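PDB 5KDI: pleckstrin homology domain-containing family A member 8 from Homo sapiens, which binds simple glycosphingolipids in the pocket of a glycolipid transfer protein (GLTP) fold and probably transfers them between membranes. Local coordinates for residues R90-A93 and T94-L97; K50-L53 and V54-K58; F4-M7 and N8-F11. The protein carries 2 engineered substitutions. One frame throughout, in Å; residues are numbered along the deposited sequence.

Contact 1 (R90-A93 and T94-L97). With 6S8 ((~{Z})-~{N}-[(~{E},2~{S},3~{R})-1-[(2~{R},3~{R},4~{S},5~{R},6~{R})-6-(hydroxymethyl)-3,4,5-tris(oxidanyl)oxan-2-yl]oxy-3-oxidanyl-octadec-4-en-2-yl]octadec-9-enamide), chain C.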
# COMPACT_ATOMS: atom_id res chain seq x y z
N ARG A 90 -18.59 -12.49 -2.43
CA ARG A 90 -18.05 -11.45 -3.32
C ARG A 90 -18.05 -10.05 -2.61
O ARG A 90 -18.98 -9.71 -1.82
CB ARG A 90 -18.75 -11.44 -4.68
CG ARG A 90 -20.00 -10.81 -4.61
CD ARG A 90 -20.73 -10.37 -5.94
NE ARG A 90 -21.17 -11.56 -6.65
CZ ARG A 90 -22.20 -11.61 -7.50
NH1 ARG A 90 -22.87 -10.51 -7.85
NH2 ARG A 90 -22.56 -12.79 -8.03
N ASN A 91 -17.00 -9.27 -2.89
CA ASN A 91 -16.84 -7.90 -2.41
C ASN A 91 -16.50 -7.87 -0.91
O ASN A 91 -16.55 -6.81 -0.34
CB ASN A 91 -18.13 -7.05 -2.59
CG ASN A 91 -18.56 -6.92 -4.02
OD1 ASN A 91 -17.72 -6.97 -4.91
ND2 ASN A 91 -19.93 -6.77 -4.26
N SER A 92 -16.14 -8.99 -0.30
CA SER A 92 -15.80 -8.96 1.14
C SER A 92 -14.63 -8.01 1.49
O SER A 92 -13.73 -7.79 0.67
CB SER A 92 -15.50 -10.34 1.69
OG SER A 92 -14.26 -10.78 1.27
N ALA A 93 -14.67 -7.49 2.71
CA ALA A 93 -13.56 -6.74 3.23
C ALA A 93 -12.32 -7.60 3.40
O ALA A 93 -11.17 -7.12 3.18
CB ALA A 93 -13.94 -6.08 4.56
N THR A 94 -12.51 -8.90 3.72
CA THR A 94 -11.39 -9.80 3.89
C THR A 94 -10.59 -9.96 2.55
O THR A 94 -9.38 -9.86 2.55
CB THR A 94 -11.81 -11.14 4.45
OG1 THR A 94 -12.35 -10.96 5.75
CG2 THR A 94 -10.66 -12.12 4.50
N GLU A 95 -11.31 -10.11 1.45
CA GLU A 95 -10.70 -10.20 0.15
C GLU A 95 -10.05 -8.87 -0.26
O GLU A 95 -8.93 -8.85 -0.77
CB GLU A 95 -11.70 -10.57 -0.88
CG GLU A 95 -11.16 -10.71 -2.32
CD GLU A 95 -12.22 -10.97 -3.36
OE1 GLU A 95 -13.42 -10.63 -3.11
OE2 GLU A 95 -11.84 -11.54 -4.40
N ALA A 96 -10.75 -7.77 0.02
CA ALA A 96 -10.21 -6.42 -0.32
C ALA A 96 -8.90 -6.21 0.42
O ALA A 96 -7.89 -5.76 -0.16
CB ALA A 96 -11.21 -5.31 -0.03
N LEU A 97 -8.88 -6.56 1.71
CA LEU A 97 -7.70 -6.31 2.51
C LEU A 97 -6.53 -7.27 2.10
O LEU A 97 -5.34 -6.93 2.24
CB LEU A 97 -8.07 -6.41 3.97
CG LEU A 97 -6.97 -6.13 4.99
CD1 LEU A 97 -6.34 -4.72 4.76
CD2 LEU A 97 -7.55 -6.34 6.40
C1 6S8 C . -6.27 -8.26 -8.59
C2 6S8 C . -5.07 -7.48 -9.08
N2 6S8 C . -4.66 -6.55 -8.05
C3 6S8 C . -5.45 -6.71 -10.38
O3 6S8 C . -5.92 -7.69 -11.33
C4 6S8 C . -4.27 -5.98 -10.90
C5 6S8 C . -4.28 -4.65 -11.01
C6 6S8 C . -3.16 -3.79 -11.54
C7 6S8 C . -1.85 -4.47 -11.88
C8 6S8 C . -1.19 -3.50 -12.82
C9 6S8 C . 0.27 -3.66 -12.66
C10 6S8 C . 0.71 -2.93 -11.42
C11 6S8 C . 1.66 -1.77 -11.77
C12 6S8 C . 2.55 -1.48 -10.57
C13 6S8 C . 2.61 -0.03 -10.12
C14 6S8 C . 3.48 0.89 -10.96
C15 6S8 C . 4.15 1.97 -10.11
C16 6S8 C . 4.06 3.41 -10.59
C17 6S8 C . 5.36 4.21 -10.77
C18 6S8 C . 6.16 4.53 -9.52
C1A 6S8 C . -8.21 -7.89 -7.22
O1A 6S8 C . -7.36 -7.41 -8.24
C2A 6S8 C . -8.92 -6.73 -6.57
O2A 6S8 C . -7.92 -5.88 -5.97
C3A 6S8 C . -9.99 -7.20 -5.59
O3A 6S8 C . -10.72 -6.08 -5.13
C4A 6S8 C . -10.90 -8.20 -6.28
O4A 6S8 C . -11.78 -7.56 -7.19
O5A 6S8 C . -10.14 -11.19 -8.43
C5M 6S8 C . -10.07 -9.30 -6.92
C6A 6S8 C . -10.95 -10.29 -7.64
O6A 6S8 C . -9.16 -8.71 -7.86
CAA 6S8 C . -3.43 -6.52 -7.55
OAA 6S8 C . -2.54 -7.32 -7.83
CAB 6S8 C . -3.21 -5.44 -6.54
CAC 6S8 C . -2.79 -4.31 -7.53
CAD 6S8 C . -1.52 -3.72 -7.09
CAE 6S8 C . -1.82 -2.29 -6.77
CAF 6S8 C . -0.49 -1.70 -6.31
CAG 6S8 C . -0.68 -0.90 -5.00
CAH 6S8 C . 0.19 0.36 -5.00
CAI 6S8 C . 1.62 -0.08 -4.92
CAJ 6S8 C . 2.62 0.50 -5.59
CAK 6S8 C . 2.48 1.70 -6.47
CAL 6S8 C . 3.92 2.22 -6.44
CAM 6S8 C . 4.07 3.69 -6.80
CAN 6S8 C . 3.27 4.54 -5.85
CAO 6S8 C . 3.91 5.90 -5.73
CAP 6S8 C . 4.87 5.98 -4.57
CAQ 6S8 C . 4.59 7.18 -3.71
CAR 6S8 C . 4.88 6.79 -2.32
O HOH W 1 -15.29 -10.39 -4.88
O HOH W 2 -13.64 -8.01 -2.14
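Ser92 folds its hydroxyl forward over the first turn of helix 93-115, where OG accepts a hydrogen bond from Glu95 N at 3.0 Å. The chi1 of 74° sets OG between the residue's own backbone N and carbonyl carbon, and from there it meets an amide that has no preceding helical carbonyl to bond to. A short side chain with an oxygen on CB suits this task. The next two amides already have carbonyl partners: Ala96 N bonds to Ser92 O, and Leu97 N to Ala93 O at 2.8 Å.

Glu95 returns toward the cap by way of water. With CG anti to the backbone N and the chain extended, its carboxylate lies beside the loop; one water joins OE1 to Asn91 N, and another, 2.8 Å from OE1, joins it to Ser92 O. The other oxygen, OE2, comes within 3.6 Å of C6A of the bound glycolipid, at the sugar. The nearby helix start would probably stabilise the negative charge. Asn91 has positive phi (73°), a backbone shape that asparagine tolerates well, and it turns the chain into the cap.

A second shell fixes the corner. Ser92 OG is also hydrogen-bonded to Ala87 O, while Glu81 of helix 74-83 takes Thr94 OG1 with one carboxylate oxygen and Ala93 N with the other. Ala96, with only a methyl, packs against Asn56, Lys59 and Val60 of helix 47-64. The whole is a serine N-cap, placed in this GLTP fold beside the sugar end of the lipid pocket.

Contact 2 (K50-L53 and V54-K58); sequences KMDL and VGNIK. With 6S8 ((~{Z})-~{N}-[(~{E},2~{S},3~{R})-1-[(2~{R},3~{R},4~{S},5~{R},6~{R})-6-(hydroxymethyl)-3,4,5-tris(oxidanyl)oxan-2-yl]oxy-3-oxidanyl-octadec-4-en-2-yl]octadec-9-enamide), chain C.
Asp52 and Asn56, one helical turn apart, grip the glycolipid head group together. Asp52 has CG anti to its backbone N (chi1 -170°), which carries the carboxylate out to the lipid, where OD1 accepts two bonds: from the sugar hydroxyl O2A at 2.6 Å and from the ceramide amide N2 at 3.0 Å. Asn56 is rotated differently, its CG anti to the carbonyl carbon (chi1 -73°), and its amide uses both ends: ND2 donates to O2A at 2.9 Å, and OD1 accepts from O3A at 2.6 Å. An amide suits this place because it can give and take at once, whereas the carboxylate only accepts. The two planes stand 81° apart, and no hydrogen bond joins the two side chains although they are close.

Leu53 serves the hydrocarbon part, its branched end meeting the acyl chain. On a different face, Lys50 and Val54 run side by side, CG to CG2, and the extended lysine ends in a salt bridge with Asp39.

Helix 47-64 is thus flanked by several others: Asn56 packs against Ala96 and Trp99 of helix 93-115, Leu53 on Val35 and Leu38 of helix 35-41, and Val54 and Ile57 on Tyr32 of helix 24-32.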
# COMPACT_ATOMS: atom_id res chain seq x y z
N LYS A 50 -4.47 2.82 -9.53
CA LYS A 50 -5.37 3.71 -8.82
C LYS A 50 -6.73 3.00 -8.62
O LYS A 50 -7.33 3.01 -7.52
CB LYS A 50 -5.57 5.07 -9.53
CG LYS A 50 -6.79 5.92 -9.05
CD LYS A 50 -6.74 7.32 -9.70
CE LYS A 50 -7.80 8.24 -9.03
NZ LYS A 50 -7.84 9.62 -9.63
N MET A 51 -7.29 2.45 -9.69
CA MET A 51 -8.56 1.80 -9.59
C MET A 51 -8.59 0.62 -8.61
O MET A 51 -9.54 0.45 -7.82
CB MET A 51 -9.05 1.35 -10.99
CG MET A 51 -9.54 2.46 -11.88
SD MET A 51 -10.28 1.98 -13.40
CE MET A 51 -8.97 1.14 -14.14
N ASP A 52 -7.48 -0.16 -8.59
CA ASP A 52 -7.37 -1.23 -7.68
C ASP A 52 -7.40 -0.78 -6.22
O ASP A 52 -8.17 -1.34 -5.38
CB ASP A 52 -6.18 -2.12 -8.00
CG ASP A 52 -6.19 -3.37 -7.19
OD1 ASP A 52 -6.69 -4.42 -7.68
OD2 ASP A 52 -5.68 -3.34 -6.07
N LEU A 53 -6.54 0.17 -5.92
CA LEU A 53 -6.43 0.71 -4.59
C LEU A 53 -7.75 1.32 -4.12
O LEU A 53 -8.22 1.00 -3.04
CB LEU A 53 -5.36 1.76 -4.48
CG LEU A 53 -3.93 1.30 -4.43
CD1 LEU A 53 -3.05 2.56 -4.47
CD2 LEU A 53 -3.70 0.45 -3.20
N VAL A 54 -8.32 2.21 -4.91
CA VAL A 54 -9.56 2.87 -4.55
C VAL A 54 -10.67 1.84 -4.32
O VAL A 54 -11.49 1.94 -3.38
CB VAL A 54 -9.93 3.93 -5.62
CG1 VAL A 54 -11.34 4.42 -5.50
CG2 VAL A 54 -8.94 5.14 -5.55
N GLY A 55 -10.71 0.84 -5.19
CA GLY A 55 -11.75 -0.13 -5.08
C GLY A 55 -11.64 -0.95 -3.80
O GLY A 55 -12.66 -1.27 -3.20
N ASN A 56 -10.43 -1.33 -3.44
CA ASN A 56 -10.27 -2.11 -2.22
C ASN A 56 -10.53 -1.26 -0.93
O ASN A 56 -11.12 -1.76 0.04
CB ASN A 56 -8.93 -2.79 -2.14
CG ASN A 56 -8.84 -3.95 -3.07
OD1 ASN A 56 -9.81 -4.67 -3.21
ND2 ASN A 56 -7.67 -4.12 -3.74
N ILE A 57 -10.10 -0.01 -0.95
CA ILE A 57 -10.37 0.89 0.15
C ILE A 57 -11.90 1.01 0.30
O ILE A 57 -12.46 0.90 1.42
CB ILE A 57 -9.71 2.26 -0.05
CG1 ILE A 57 -8.16 2.13 -0.05
CG2 ILE A 57 -10.31 3.28 0.93
CD1 ILE A 57 -7.41 3.35 -0.57
N LYS A 58 -12.61 1.14 -0.84
CA LYS A 58 -14.08 1.26 -0.81
C LYS A 58 -14.72 0.03 -0.14
O LYS A 58 -15.59 0.16 0.70
CB LYS A 58 -14.63 1.39 -2.21
CG LYS A 58 -16.17 1.48 -2.32
CD LYS A 58 -16.63 1.37 -3.77
CE LYS A 58 -16.52 -0.04 -4.31
NZ LYS A 58 -17.30 -0.31 -5.58
C1 6S8 C . -6.27 -8.26 -8.59
C2 6S8 C . -5.07 -7.48 -9.08
N2 6S8 C . -4.66 -6.55 -8.05
C3 6S8 C . -5.45 -6.71 -10.38
O3 6S8 C . -5.92 -7.69 -11.33
C4 6S8 C . -4.27 -5.98 -10.90
C5 6S8 C . -4.28 -4.65 -11.01
C6 6S8 C . -3.16 -3.79 -11.54
C7 6S8 C . -1.85 -4.47 -11.88
C8 6S8 C . -1.19 -3.50 -12.82
C9 6S8 C . 0.27 -3.66 -12.66
C10 6S8 C . 0.71 -2.93 -11.42
C11 6S8 C . 1.66 -1.77 -11.77
C12 6S8 C . 2.55 -1.48 -10.57
C13 6S8 C . 2.61 -0.03 -10.12
C14 6S8 C . 3.48 0.89 -10.96
C15 6S8 C . 4.15 1.97 -10.11
C16 6S8 C . 4.06 3.41 -10.59
C17 6S8 C . 5.36 4.21 -10.77
C18 6S8 C . 6.16 4.53 -9.52
C1A 6S8 C . -8.21 -7.89 -7.22
O1A 6S8 C . -7.36 -7.41 -8.24
C2A 6S8 C . -8.92 -6.73 -6.57
O2A 6S8 C . -7.92 -5.88 -5.97
C3A 6S8 C . -9.99 -7.20 -5.59
O3A 6S8 C . -10.72 -6.08 -5.13
C4A 6S8 C . -10.90 -8.20 -6.28
O4A 6S8 C . -11.78 -7.56 -7.19
O5A 6S8 C . -10.14 -11.19 -8.43
C5M 6S8 C . -10.07 -9.30 -6.92
C6A 6S8 C . -10.95 -10.29 -7.64
O6A 6S8 C . -9.16 -8.71 -7.86
CAA 6S8 C . -3.43 -6.52 -7.55
OAA 6S8 C . -2.54 -7.32 -7.83
CAB 6S8 C . -3.21 -5.44 -6.54
CAC 6S8 C . -2.79 -4.31 -7.53
CAD 6S8 C . -1.52 -3.72 -7.09
CAE 6S8 C . -1.82 -2.29 -6.77
CAF 6S8 C . -0.49 -1.70 -6.31
CAG 6S8 C . -0.68 -0.90 -5.00
CAH 6S8 C . 0.19 0.36 -5.00
CAI 6S8 C . 1.62 -0.08 -4.92
CAJ 6S8 C . 2.62 0.50 -5.59
CAK 6S8 C . 2.48 1.70 -6.47
CAL 6S8 C . 3.92 2.22 -6.44
CAM 6S8 C . 4.07 3.69 -6.80
CAN 6S8 C . 3.27 4.54 -5.85
CAO 6S8 C . 3.91 5.90 -5.73
CAP 6S8 C . 4.87 5.98 -4.57
CAQ 6S8 C . 4.59 7.18 -3.71
CAR 6S8 C . 4.88 6.79 -2.32

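Contact 3 (F4-M7 and N8-F11); sequences FSTM and NTSF
Thr9 lies across Thr6, with Thr9 OG1 and Thr6 OG1 2.7 Å apart, close enough for a hydrogen bond, though the Thr9 proton has another possible acceptor. Thr6 has its OG1 between backbone N and carbonyl carbon (chi1 58°), a rotation that brings it to Thr9 while it also bonds to Phe3 O. Beside this pair the backbone closes firmly, Thr9 N donating to Thr6 O at 3.0 Å. A water lies 2.9 Å from Thr9 OG1 and donates to Met7 O, so this hydroxyl reaches back to the entering side of the turn. Threonine is apt: its hydroxyl faces polar groups, while the methyl CG2 of Thr9 packs 4.1 Å from Phe4 CA.

Ser10 CB rests 3.3 Å from Phe4 O, and a water donates to that carbonyl and accepts from Ser10 OG, which bonds to Ser12 too. Phe4 turns its ring away from the bend, edge-to-face with Tyr185 of helix 172-202, and touches the glycolipid's acyl-chain end.

Met7 is polyproline-like (phi -57°), and Asn8 after it takes positive phi (72°), which asparagine adopts readily. Residues 6-9 thus make a type II beta turn, in an N-terminal segment that delivers Phe4 to the hydrocarbon end of the lipid pocket.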
# COMPACT_ATOMS: atom_id res chain seq x y z
N PHE A 4 6.09 11.66 2.48
CA PHE A 4 5.97 10.59 3.45
C PHE A 4 5.74 11.02 4.86
O PHE A 4 5.35 10.16 5.69
CB PHE A 4 7.20 9.69 3.37
CG PHE A 4 7.39 9.03 2.05
CD1 PHE A 4 6.58 7.98 1.68
CD2 PHE A 4 8.33 9.51 1.16
CE1 PHE A 4 6.71 7.39 0.44
CE2 PHE A 4 8.48 8.91 -0.08
CZ PHE A 4 7.66 7.87 -0.44
N SER A 5 5.76 12.33 5.11
CA SER A 5 5.41 12.87 6.41
C SER A 5 4.27 13.85 6.39
O SER A 5 3.99 14.53 7.38
CB SER A 5 6.65 13.45 7.11
OG SER A 5 7.36 14.39 6.31
N THR A 6 3.55 13.88 5.27
CA THR A 6 2.40 14.75 5.16
C THR A 6 1.26 14.21 6.00
O THR A 6 1.16 12.99 6.25
CB THR A 6 2.01 14.99 3.68
OG1 THR A 6 1.75 13.71 3.02
CG2 THR A 6 3.10 15.85 2.97
N MET A 7 0.32 15.06 6.41
CA MET A 7 -0.78 14.62 7.30
C MET A 7 -1.56 13.43 6.67
O MET A 7 -1.88 13.44 5.44
CB MET A 7 -1.73 15.81 7.46
CG MET A 7 -2.87 15.60 8.45
SD MET A 7 -2.47 14.86 10.06
CE MET A 7 -2.49 16.32 11.11
N ASN A 8 -1.86 12.43 7.50
CA ASN A 8 -2.60 11.17 7.17
C ASN A 8 -1.81 10.20 6.32
O ASN A 8 -2.28 9.08 6.08
CB ASN A 8 -3.98 11.47 6.50
CG ASN A 8 -4.85 12.34 7.35
OD1 ASN A 8 -5.09 12.03 8.55
ND2 ASN A 8 -5.27 13.48 6.78
N THR A 9 -0.61 10.58 5.86
CA THR A 9 0.11 9.72 4.95
C THR A 9 0.83 8.58 5.62
O THR A 9 0.71 7.40 5.19
CB THR A 9 1.07 10.52 4.08
OG1 THR A 9 0.32 11.47 3.31
CG2 THR A 9 1.95 9.66 3.22
N SER A 10 1.60 8.86 6.66
CA SER A 10 2.51 7.83 7.14
C SER A 10 1.88 6.74 8.04
O SER A 10 1.21 6.99 9.05
CB SER A 10 3.68 8.43 7.91
OG SER A 10 4.64 7.41 8.11
N PHE A 11 2.22 5.52 7.69
CA PHE A 11 1.93 4.41 8.55
C PHE A 11 2.53 4.54 9.99
O PHE A 11 2.01 4.02 10.96
CB PHE A 11 2.41 3.11 7.92
CG PHE A 11 1.67 2.74 6.68
CD1 PHE A 11 0.50 2.04 6.77
CD2 PHE A 11 2.11 3.20 5.42
CE1 PHE A 11 -0.24 1.74 5.61
CE2 PHE A 11 1.41 2.89 4.29
CZ PHE A 11 0.22 2.18 4.40
O HOH W 3 7.27 9.23 7.67
O HOH W 4 2.02 11.21 8.11
O HOH W 5 -2.50 11.75 2.98

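In the fold
Along the chain the three contacts come in series, without nesting or crossing, and each is local. Contact 3 closes a tight turn in the N-terminal segment, ahead of helix 24-32. Contact 2 spans successive turns in helix 47-64 and closes no loop. Contact 1 ends the loop after helix 74-83 and starts helix 93-115. Contacts 1 and 2 meet directly, with Ala96 CA packed 3.4 Å from Asn56 OD1, so two helices join beside the sugar. Contact 3 stays about 9 Å from each of the others, nearest atoms, yet Phe4 reaches the same lipid at its hydrocarbon end. The ligand therefore links all three.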